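Local coordinates for uncharacterized protein (Legionella longbeachae NSW150, PDB 4JZA) that acts as a phosphoinositide phosphatase, probably removing the 3-phosphate of phosphatidylinositol 3-phosphate, an activity that may reshape host lipids during infection, at residues Y186-G191 with Q308-L313; N130-Y135 with Q318-H323; P190-D195 with D298-I303. One frame throughout, in Å; residues are numbered along the deposited sequence.

Interaction 1 of 3, residues Y186-G191 with Q308-L313; sequences YPKTPG and QWYWVL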
loop_
_atom_site.group_PDB
_atom_site.type_symbol
_atom_site.label_atom_id
_atom_site.label_comp_id
_atom_site.label_asym_id
_atom_site.label_seq_id
_atom_site.Cartn_x
_atom_site.Cartn_y
_atom_site.Cartn_z
ATOM N N TYR A 186 4.533 21.254 7.941
ATOM C CA TYR A 186 4.886 19.867 7.717
ATOM C C TYR A 186 6.109 19.436 8.510
ATOM O O TYR A 186 7.038 18.848 7.938
ATOM C CB TYR A 186 5.157 19.643 6.215
ATOM C CG TYR A 186 4.104 20.267 5.335
ATOM C CD1 TYR A 186 2.849 19.694 5.228
ATOM C CD2 TYR A 186 4.335 21.453 4.647
ATOM C CE1 TYR A 186 1.861 20.256 4.434
ATOM C CE2 TYR A 186 3.344 22.030 3.855
ATOM C CZ TYR A 186 2.098 21.412 3.743
ATOM O OH TYR A 186 1.053 21.955 2.995
ATOM N N PRO A 187 6.126 19.706 9.829
ATOM C CA PRO A 187 7.265 19.201 10.588
ATOM C C PRO A 187 7.314 17.670 10.541
ATOM O O PRO A 187 6.282 17.010 10.468
ATOM C CB PRO A 187 6.994 19.690 11.998
ATOM C CG PRO A 187 5.529 19.715 12.088
ATOM C CD PRO A 187 5.041 20.137 10.722
ATOM N N LYS A 188 8.522 17.143 10.531
ATOM C CA LYS A 188 8.761 15.732 10.441
ATOM C C LYS A 188 9.110 15.157 11.774
ATOM O O LYS A 188 9.549 15.852 12.679
ATOM C CB LYS A 188 9.928 15.489 9.522
ATOM C CG LYS A 188 9.754 16.087 8.135
ATOM C CD LYS A 188 8.438 15.646 7.508
ATOM C CE LYS A 188 8.393 16.071 6.058
ATOM N NZ LYS A 188 8.294 17.552 5.938
ATOM N N THR A 189 8.932 13.860 11.913
ATOM C CA THR A 189 9.142 13.282 13.219
ATOM C C THR A 189 10.637 13.259 13.477
ATOM O O THR A 189 11.383 12.838 12.624
ATOM C CB THR A 189 8.505 11.913 13.341
ATOM O OG1 THR A 189 7.090 12.040 13.064
ATOM C CG2 THR A 189 8.756 11.396 14.763
ATOM N N PRO A 190 11.076 13.778 14.629
ATOM C CA PRO A 190 12.492 13.643 14.887
ATOM C C PRO A 190 12.776 12.284 15.502
ATOM O O PRO A 190 11.961 11.789 16.325
ATOM C CB PRO A 190 12.769 14.756 15.908
ATOM C CG PRO A 190 11.468 14.999 16.615
ATOM C CD PRO A 190 10.373 14.409 15.759
ATOM N N GLY A 191 13.944 11.730 15.146
ATOM C CA GLY A 191 14.421 10.409 15.627
ATOM C C GLY A 191 14.240 10.113 17.111
ATOM O O GLY A 191 13.884 8.998 17.492
ATOM N N GLN A 308 -0.918 12.647 17.653
ATOM C CA GLN A 308 -0.022 11.503 17.799
ATOM C C GLN A 308 -0.055 10.565 16.583
ATOM O O GLN A 308 0.964 10.018 16.205
ATOM C CB GLN A 308 -0.375 10.782 19.089
ATOM C CG GLN A 308 0.585 9.713 19.543
ATOM C CD GLN A 308 0.081 9.010 20.805
ATOM O OE1 GLN A 308 -1.114 9.045 21.122
ATOM N NE2 GLN A 308 0.986 8.353 21.522
ATOM N N TRP A 309 -1.200 10.402 15.929
ATOM C CA TRP A 309 -1.212 9.629 14.702
ATOM C C TRP A 309 -0.257 10.174 13.652
ATOM O O TRP A 309 0.263 9.422 12.857
ATOM C CB TRP A 309 -2.609 9.484 14.117
ATOM C CG TRP A 309 -3.256 10.694 13.584
ATOM C CD1 TRP A 309 -4.280 11.362 14.143
ATOM C CD2 TRP A 309 -2.981 11.335 12.347
ATOM N NE1 TRP A 309 -4.665 12.396 13.342
ATOM C CE2 TRP A 309 -3.862 12.405 12.230
ATOM C CE3 TRP A 309 -2.073 11.102 11.311
ATOM C CZ2 TRP A 309 -3.858 13.269 11.107
ATOM C CZ3 TRP A 309 -2.073 11.966 10.187
ATOM C CH2 TRP A 309 -2.963 13.016 10.102
ATOM N N TYR A 310 -0.032 11.475 13.629
ATOM C CA TYR A 310 0.832 12.081 12.630
ATOM C C TYR A 310 2.258 11.700 12.936
ATOM O O TYR A 310 2.999 11.289 12.036
ATOM C CB TYR A 310 0.676 13.597 12.619
ATOM C CG TYR A 310 1.603 14.272 11.706
ATOM C CD1 TYR A 310 1.446 14.150 10.332
ATOM C CD2 TYR A 310 2.664 15.038 12.190
ATOM C CE1 TYR A 310 2.328 14.768 9.455
ATOM C CE2 TYR A 310 3.550 15.660 11.310
ATOM C CZ TYR A 310 3.381 15.523 9.938
ATOM O OH TYR A 310 4.243 16.123 9.021
ATOM N N TRP A 311 2.645 11.778 14.208
ATOM C CA TRP A 311 4.065 11.573 14.572
ATOM C C TRP A 311 4.582 10.142 14.360
ATOM O O TRP A 311 5.767 9.929 14.225
ATOM C CB TRP A 311 4.340 12.013 16.027
ATOM C CG TRP A 311 4.108 13.494 16.310
ATOM C CD1 TRP A 311 3.219 14.009 17.178
ATOM C CD2 TRP A 311 4.785 14.615 15.716
ATOM N NE1 TRP A 311 3.285 15.377 17.160
ATOM C CE2 TRP A 311 4.250 15.770 16.277
ATOM C CE3 TRP A 311 5.811 14.743 14.787
ATOM C CZ2 TRP A 311 4.677 17.033 15.926
ATOM C CZ3 TRP A 311 6.244 16.015 14.445
ATOM C CH2 TRP A 311 5.696 17.130 15.019
ATOM N N VAL A 312 3.708 9.156 14.360
ATOM C CA VAL A 312 4.142 7.778 14.097
ATOM C C VAL A 312 4.343 7.479 12.587
ATOM O O VAL A 312 4.971 6.466 12.199
ATOM C CB VAL A 312 3.203 6.759 14.756
ATOM C CG1 VAL A 312 3.158 6.991 16.256
ATOM C CG2 VAL A 312 1.805 6.843 14.174
ATOM N N LEU A 313 3.844 8.355 11.726
ATOM C CA LEU A 313 4.079 8.152 10.324
ATOM C C LEU A 313 5.586 8.105 10.093
ATOM O O LEU A 313 6.317 8.777 10.768
ATOM C CB LEU A 313 3.456 9.272 9.495
ATOM C CG LEU A 313 1.941 9.328 9.449
ATOM C CD1 LEU A 313 1.514 10.492 8.601
ATOM C CD2 LEU A 313 1.377 8.047 8.887
#
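Tyr310 makes the first bond across the contact, its hydroxyl giving a hydrogen to the backbone carbonyl of Pro187. OH and Pro187 O are 2.7 Å apart, and the donor lies tilted 30° from the carbonyl plane. Pro187 O lies at the edge of the Tyr310 ring, near its plane. With CG anti to the backbone N (chi1 175°), the phenol runs out from helix 308-311 to the loop, although its CB is not aimed there.

Trp311 follows with two contributions. Its carbonyl accepts the hydroxyl proton of Thr189, with OG1 2.7 Å from Trp311 O and a C=O...O angle of 113°, so the donor comes in well bent from the carbonyl direction. Its indole lies along the loop, and successive residues meet successive rim atoms: Thr189 OG1 is in plane 3.5 Å from CE3, Lys188 O is 3.8 Å from CZ3, and the proline carbon Pro187 CG is 3.9 Å from CH2. That last approach is oblique, the two side chains crossing at about a right angle. The indole nitrogen NE1 is turned elsewhere, to the carbonyl of Ile303.

Within the loop, Lys188 folds back so that NZ donates to Tyr186 O in the carbonyl plane at 2.7 Å; NZ also forms a salt bridge with Glu322 of helix 315-325.

The loop thus docks on the helix by two hydroxyl-to-carbonyl bonds, one donated from each segment. It joins the entry and exit passages of a largely helical excursion between strands 159-166 and 352-359, neighbours in the mixed sheet. This excursion probably corresponds, at least in part, to the phosphoinositide phosphatase insertion domain, which includes Thr189.

Interaction 2 of 3, residues N130-Y135 with Q318-H323; sequences NEAEQY and QFFLEH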
loop_
_atom_site.group_PDB
_atom_site.type_symbol
_atom_site.label_atom_id
_atom_site.label_comp_id
_atom_site.label_asym_id
_atom_site.label_seq_id
_atom_site.Cartn_x
_atom_site.Cartn_y
_atom_site.Cartn_z
ATOM N N ASN A 130 5.416 1.630 -3.532
ATOM C CA ASN A 130 4.120 1.086 -3.180
ATOM C C ASN A 130 3.309 2.144 -2.521
ATOM O O ASN A 130 2.150 2.326 -2.838
ATOM C CB ASN A 130 4.299 -0.100 -2.241
ATOM C CG ASN A 130 2.993 -0.820 -1.950
ATOM O OD1 ASN A 130 2.314 -1.286 -2.860
ATOM N ND2 ASN A 130 2.647 -0.923 -0.661
ATOM N N GLU A 131 3.945 2.869 -1.610
ATOM C CA GLU A 131 3.285 3.947 -0.790
ATOM C C GLU A 131 3.154 5.242 -1.549
ATOM O O GLU A 131 2.146 5.931 -1.431
ATOM C CB GLU A 131 3.972 4.132 0.598
ATOM C CG GLU A 131 3.767 2.912 1.496
ATOM C CD GLU A 131 4.673 2.828 2.704
ATOM O OE1 GLU A 131 4.802 3.778 3.504
ATOM O OE2 GLU A 131 5.274 1.784 2.908
ATOM N N ALA A 132 4.122 5.567 -2.379
ATOM C CA ALA A 132 3.924 6.694 -3.299
ATOM C C ALA A 132 2.716 6.485 -4.193
ATOM O O ALA A 132 1.978 7.395 -4.421
ATOM C CB ALA A 132 5.163 6.958 -4.151
ATOM N N GLU A 133 2.480 5.286 -4.676
ATOM C CA GLU A 133 1.306 5.083 -5.507
ATOM C C GLU A 133 0.007 5.357 -4.736
ATOM O O GLU A 133 -0.927 5.915 -5.273
ATOM C CB GLU A 133 1.272 3.660 -6.034
ATOM C CG GLU A 133 0.223 3.474 -7.118
ATOM C CD GLU A 133 -0.153 2.023 -7.384
ATOM O OE1 GLU A 133 -0.707 1.833 -8.474
ATOM O OE2 GLU A 133 0.083 1.100 -6.549
ATOM N N GLN A 134 -0.047 4.946 -3.479
ATOM C CA GLN A 134 -1.225 5.128 -2.667
ATOM C C GLN A 134 -1.566 6.585 -2.474
ATOM O O GLN A 134 -2.694 6.972 -2.656
ATOM C CB GLN A 134 -0.962 4.507 -1.298
ATOM C CG GLN A 134 -0.820 2.981 -1.261
ATOM C CD GLN A 134 -0.446 2.526 0.120
ATOM O OE1 GLN A 134 -0.561 3.251 1.007
ATOM N NE2 GLN A 134 -0.110 1.363 0.318
ATOM N N TYR A 135 -0.571 7.385 -2.082
ATOM C CA TYR A 135 -0.730 8.836 -1.934
ATOM C C TYR A 135 -1.011 9.474 -3.310
ATOM O O TYR A 135 -1.858 10.370 -3.386
ATOM C CB TYR A 135 0.460 9.501 -1.244
ATOM C CG TYR A 135 0.438 9.346 0.237
ATOM C CD1 TYR A 135 1.027 8.267 0.836
ATOM C CD2 TYR A 135 -0.131 10.304 1.052
ATOM C CE1 TYR A 135 1.008 8.107 2.203
ATOM C CE2 TYR A 135 -0.157 10.160 2.422
ATOM C CZ TYR A 135 0.408 9.046 2.973
ATOM O OH TYR A 135 0.394 8.853 4.309
ATOM N N GLN A 318 5.239 11.230 5.567
ATOM C CA GLN A 318 4.982 12.633 5.936
ATOM C C GLN A 318 5.242 13.536 4.744
ATOM O O GLN A 318 4.421 14.413 4.450
ATOM C CB GLN A 318 5.764 13.046 7.158
ATOM C CG GLN A 318 5.531 12.109 8.340
ATOM C CD GLN A 318 6.117 12.593 9.662
ATOM O OE1 GLN A 318 7.321 12.741 9.844
ATOM N NE2 GLN A 318 5.258 12.815 10.591
ATOM N N PHE A 319 6.314 13.262 4.012
ATOM C CA PHE A 319 6.579 14.006 2.793
ATOM C C PHE A 319 5.513 13.725 1.769
ATOM O O PHE A 319 5.130 14.624 1.050
ATOM C CB PHE A 319 7.939 13.684 2.181
ATOM C CG PHE A 319 9.097 14.406 2.818
ATOM C CD1 PHE A 319 9.307 15.756 2.582
ATOM C CD2 PHE A 319 10.007 13.722 3.601
ATOM C CE1 PHE A 319 10.391 16.418 3.117
ATOM C CE2 PHE A 319 11.099 14.377 4.148
ATOM C CZ PHE A 319 11.298 15.726 3.892
ATOM N N PHE A 320 5.019 12.494 1.699
ATOM C CA PHE A 320 3.947 12.178 0.755
ATOM C C PHE A 320 2.698 12.946 1.171
ATOM O O PHE A 320 2.020 13.567 0.331
ATOM C CB PHE A 320 3.624 10.681 0.722
ATOM C CG PHE A 320 4.723 9.791 0.179
ATOM C CD1 PHE A 320 5.782 10.284 -0.517
ATOM C CD2 PHE A 320 4.645 8.424 0.358
ATOM C CE1 PHE A 320 6.753 9.432 -1.002
ATOM C CE2 PHE A 320 5.594 7.567 -0.118
ATOM C CZ PHE A 320 6.660 8.065 -0.795
ATOM N N LEU A 321 2.380 12.928 2.459
ATOM C CA LEU A 321 1.189 13.653 2.909
ATOM C C LEU A 321 1.315 15.124 2.552
ATOM O O LEU A 321 0.397 15.717 1.977
ATOM C CB LEU A 321 0.966 13.486 4.423
ATOM C CG LEU A 321 -0.278 14.107 5.054
ATOM C CD1 LEU A 321 -1.520 13.626 4.355
ATOM C CD2 LEU A 321 -0.328 13.714 6.539
ATOM N N GLU A 322 2.475 15.679 2.917
ATOM C CA GLU A 322 2.821 17.050 2.629
ATOM C C GLU A 322 2.586 17.369 1.153
ATOM O O GLU A 322 2.007 18.384 0.822
ATOM C CB GLU A 322 4.279 17.330 3.014
ATOM C CG GLU A 322 4.886 18.617 2.434
ATOM C CD GLU A 322 6.362 18.808 2.782
ATOM O OE1 GLU A 322 6.993 19.750 2.271
ATOM O OE2 GLU A 322 6.913 18.017 3.571
ATOM N N HIS A 323 3.001 16.499 0.262
ATOM C CA HIS A 323 2.949 16.849 -1.137
ATOM C C HIS A 323 1.526 16.939 -1.679
ATOM O O HIS A 323 1.256 17.720 -2.580
ATOM C CB HIS A 323 3.717 15.833 -1.937
ATOM C CG HIS A 323 3.843 16.189 -3.383
ATOM N ND1 HIS A 323 4.686 17.186 -3.835
ATOM C CD2 HIS A 323 3.256 15.664 -4.488
ATOM C CE1 HIS A 323 4.613 17.260 -5.155
ATOM N NE2 HIS A 323 3.763 16.339 -5.576
#
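Tyr135 and Phe320 both carry CG anti to the carbonyl carbon and beside the backbone N (chi1 -66° for Phe320), which turns each ring into the space between the two helices. Their CB atoms already point across the contact, and the side chains then cross at about a right angle. The rings are an oblique pair, with centroids 5.6 Å apart and planes at 57°, so they are neither stacked nor edge-to-face. The closer meeting is a CH-pi contact: Phe320 CB lies over one face of the Tyr135 ring, 3.6 Å from its centroid and shifted toward the rim.

Beyond CB, the phenyl group reaches helix 130-135 one turn earlier. There Ala132 CA stands over a face of the Phe320 ring, 4.1 Å from the centroid, while Ala132 CB touches CZ at 3.8 Å. Glu131 CB meets the same ring at its edge, in plane, 3.9 Å from CE2. Further along the tyrosine ring, Leu321 CB lies 4.0 Å from Tyr135 CE2, on the same side of the ring as Phe320 CB.

No hydrogen bond crosses between the two segments. The polar ends of Tyr135 and Glu131 are instead taken up by Gln317, just before the second segment, and Glu131 also bonds to His316.

Helix 41-62 packs against both rings, through Phe58 on Tyr135 and Leu59 on Phe320. Local axes 10.0 Å apart, running the same way at a signed angle of -23°, identify a buried, nearly parallel helix pair whose interface is centred on Tyr135 and Phe320.

Interaction 3 of 3, residues P190-D195 with D298-I303; sequences PGWLRD and DTATQI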
loop_
_atom_site.group_PDB
_atom_site.type_symbol
_atom_site.label_atom_id
_atom_site.label_comp_id
_atom_site.label_asym_id
_atom_site.label_seq_id
_atom_site.Cartn_x
_atom_site.Cartn_y
_atom_site.Cartn_z
ATOM N N PRO A 190 11.076 13.778 14.629
ATOM C CA PRO A 190 12.492 13.643 14.887
ATOM C C PRO A 190 12.776 12.284 15.502
ATOM O O PRO A 190 11.961 11.789 16.325
ATOM C CB PRO A 190 12.769 14.756 15.908
ATOM C CG PRO A 190 11.468 14.999 16.615
ATOM C CD PRO A 190 10.373 14.409 15.759
ATOM N N GLY A 191 13.944 11.730 15.146
ATOM C CA GLY A 191 14.421 10.409 15.627
ATOM C C GLY A 191 14.240 10.113 17.111
ATOM O O GLY A 191 13.884 8.998 17.492
ATOM N N TRP A 192 14.495 11.106 17.947
ATOM C CA TRP A 192 14.386 10.915 19.372
ATOM C C TRP A 192 13.010 10.545 19.802
ATOM O O TRP A 192 12.840 9.869 20.830
ATOM C CB TRP A 192 14.838 12.163 20.117
ATOM C CG TRP A 192 14.003 13.401 19.988
ATOM C CD1 TRP A 192 14.244 14.489 19.161
ATOM C CD2 TRP A 192 12.866 13.754 20.809
ATOM N NE1 TRP A 192 13.285 15.483 19.417
ATOM C CE2 TRP A 192 12.445 15.057 20.419
ATOM C CE3 TRP A 192 12.166 13.092 21.825
ATOM C CZ2 TRP A 192 11.340 15.683 20.990
ATOM C CZ3 TRP A 192 11.044 13.712 22.402
ATOM C CH2 TRP A 192 10.643 14.988 21.981
ATOM N N LEU A 193 12.019 10.992 19.029
ATOM C CA LEU A 193 10.604 10.721 19.369
ATOM C C LEU A 193 10.235 9.323 18.999
ATOM O O LEU A 193 9.522 8.645 19.737
ATOM C CB LEU A 193 9.700 11.687 18.637
ATOM C CG LEU A 193 8.235 11.746 19.057
ATOM C CD1 LEU A 193 7.996 11.912 20.554
ATOM C CD2 LEU A 193 7.646 12.905 18.301
ATOM N N ARG A 194 10.766 8.892 17.857
ATOM C CA ARG A 194 10.600 7.530 17.420
ATOM C C ARG A 194 11.194 6.544 18.380
ATOM O O ARG A 194 10.608 5.509 18.604
ATOM C CB ARG A 194 11.242 7.325 16.074
ATOM C CG ARG A 194 10.488 7.996 14.951
ATOM C CD ARG A 194 11.030 7.543 13.613
ATOM N NE ARG A 194 10.591 8.438 12.541
ATOM C CZ ARG A 194 9.343 8.482 12.047
ATOM N NH1 ARG A 194 8.383 7.706 12.534
ATOM N NH2 ARG A 194 9.057 9.308 11.058
ATOM N N ASP A 195 12.351 6.871 18.956
ATOM C CA ASP A 195 13.040 5.963 19.882
ATOM C C ASP A 195 12.381 5.816 21.274
ATOM O O ASP A 195 12.757 4.943 22.014
ATOM C CB ASP A 195 14.495 6.371 20.009
ATOM C CG ASP A 195 15.265 6.263 18.669
ATOM O OD1 ASP A 195 14.753 5.666 17.684
ATOM O OD2 ASP A 195 16.394 6.782 18.611
ATOM N N ASP A 298 14.812 22.362 22.342
ATOM C CA ASP A 298 14.112 23.357 21.556
ATOM C C ASP A 298 12.899 22.784 20.849
ATOM O O ASP A 298 12.192 23.509 20.196
ATOM C CB ASP A 298 15.011 24.031 20.526
ATOM C CG ASP A 298 14.599 25.524 20.251
ATOM O OD1 ASP A 298 13.524 25.975 20.696
ATOM O OD2 ASP A 298 15.365 26.278 19.603
ATOM N N THR A 299 12.654 21.491 20.960
ATOM C CA THR A 299 11.606 20.905 20.153
ATOM C C THR A 299 10.606 20.105 20.974
ATOM O O THR A 299 9.499 19.896 20.539
ATOM C CB THR A 299 12.208 20.088 18.972
ATOM O OG1 THR A 299 12.579 18.769 19.381
ATOM C CG2 THR A 299 13.459 20.791 18.418
ATOM N N ALA A 300 10.956 19.706 22.182
ATOM C CA ALA A 300 10.112 18.812 22.911
ATOM C C ALA A 300 8.728 19.372 23.173
ATOM O O ALA A 300 7.785 18.620 23.273
ATOM C CB ALA A 300 10.778 18.439 24.223
ATOM N N THR A 301 8.589 20.676 23.342
ATOM C CA THR A 301 7.294 21.219 23.721
ATOM C C THR A 301 6.447 21.546 22.510
ATOM O O THR A 301 5.320 21.999 22.648
ATOM C CB THR A 301 7.401 22.490 24.598
ATOM O OG1 THR A 301 8.190 23.458 23.932
ATOM C CG2 THR A 301 7.986 22.155 25.932
ATOM N N GLN A 302 6.968 21.275 21.327
ATOM C CA GLN A 302 6.218 21.533 20.118
ATOM C C GLN A 302 5.442 20.346 19.626
ATOM O O GLN A 302 4.567 20.485 18.751
ATOM C CB GLN A 302 7.181 21.995 19.066
ATOM C CG GLN A 302 7.762 23.336 19.450
ATOM C CD GLN A 302 8.788 23.785 18.481
ATOM O OE1 GLN A 302 8.910 23.234 17.397
ATOM N NE2 GLN A 302 9.571 24.748 18.875
ATOM N N ILE A 303 5.751 19.180 20.192
ATOM C CA ILE A 303 5.160 17.939 19.722
ATOM C C ILE A 303 3.634 17.955 19.859
ATOM O O ILE A 303 2.919 17.686 18.889
ATOM C CB ILE A 303 5.759 16.705 20.431
ATOM C CG1 ILE A 303 7.279 16.593 20.206
ATOM C CG2 ILE A 303 5.128 15.429 19.902
ATOM C CD1 ILE A 303 7.748 16.612 18.759
#
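Leu193 and Ile303 meet tip to tip at the apolar centre. Leucine CD2 comes 3.7 Å from isoleucine CD1, and the same methyl is also 3.9 Å from Ile303 CG2, so a single leucine branch touches both ends of the forked side chain. Leu193 places CG anti to its backbone N (chi1 -168°), on the side of its carbonyl carbon, and this extends the branch toward the loop 298-303.

Next outward comes the indole of Trp192. Its far corner, CH2, approaches Ile303 CG1 obliquely at 4.1 Å and Ala300 CB at the same separation, while CZ2 lies 3.9 Å from Ala300 CA. The benzo half of the ring is thereby lodged between the isoleucine and the alanine backbone. Leu193 CB, the next residue along, lies over the rim of one indole face, so the leucine and the tryptophan form one apolar surface on the first turn of helix 191-194.

At the polar edge, further along the same side of the ring, the indole N-H meets Thr299. NE1 points to the threonine hydroxyl, but OG1 is 3.4 Å away and the N-H...O angle is 140°, which makes this a weak hydrogen bond. OG1 is near the indole plane, at the ring edge, and the two side chains slide past each other in opposite directions.

Pro190 is the N-cap just before helix 191-194, and its O accepts from Leu193 N at 2.8 Å. The contact joins this segment, within the phosphoinositide phosphatase insertion domain range, to the loop between helices 293-296 and 308-311. Around it, Phe204 of helix 198-206 meets Trp192 edge-to-face and also touches Ala300, and Cys205 packs on Ile303. Helix 293-296 covers Trp192 through Glu295 and Ile296, and helix 214-234 borders the loop through Tyr214 on Ala300 and Val217 on Thr301.

Overall arrangement
The three contacts form a chain of linked sites running outward, with centres about 10, 19 and 27 Å from the centre of the molecule for interactions 2, 1 and 3. Interactions 1 and 3 share Pro190 and Gly191, and their centres are about 9 Å apart; Arg194 NH2 reaches back to Leu313 O at 2.8 Å, and Trp311 NE1 probably bonds to Ile303 O at 2.9 Å. Interactions 1 and 2, about 14 Å between centres, are tied by the salt bridge Lys188 NZ to Glu322 OE2 at 2.8 Å and a probable hydrogen bond from Thr189 N to Gln318 OE1 at 2.9 Å. Helices 308-311 and 315-325 follow one another, so the chain runs from interaction 1 directly into interaction 2.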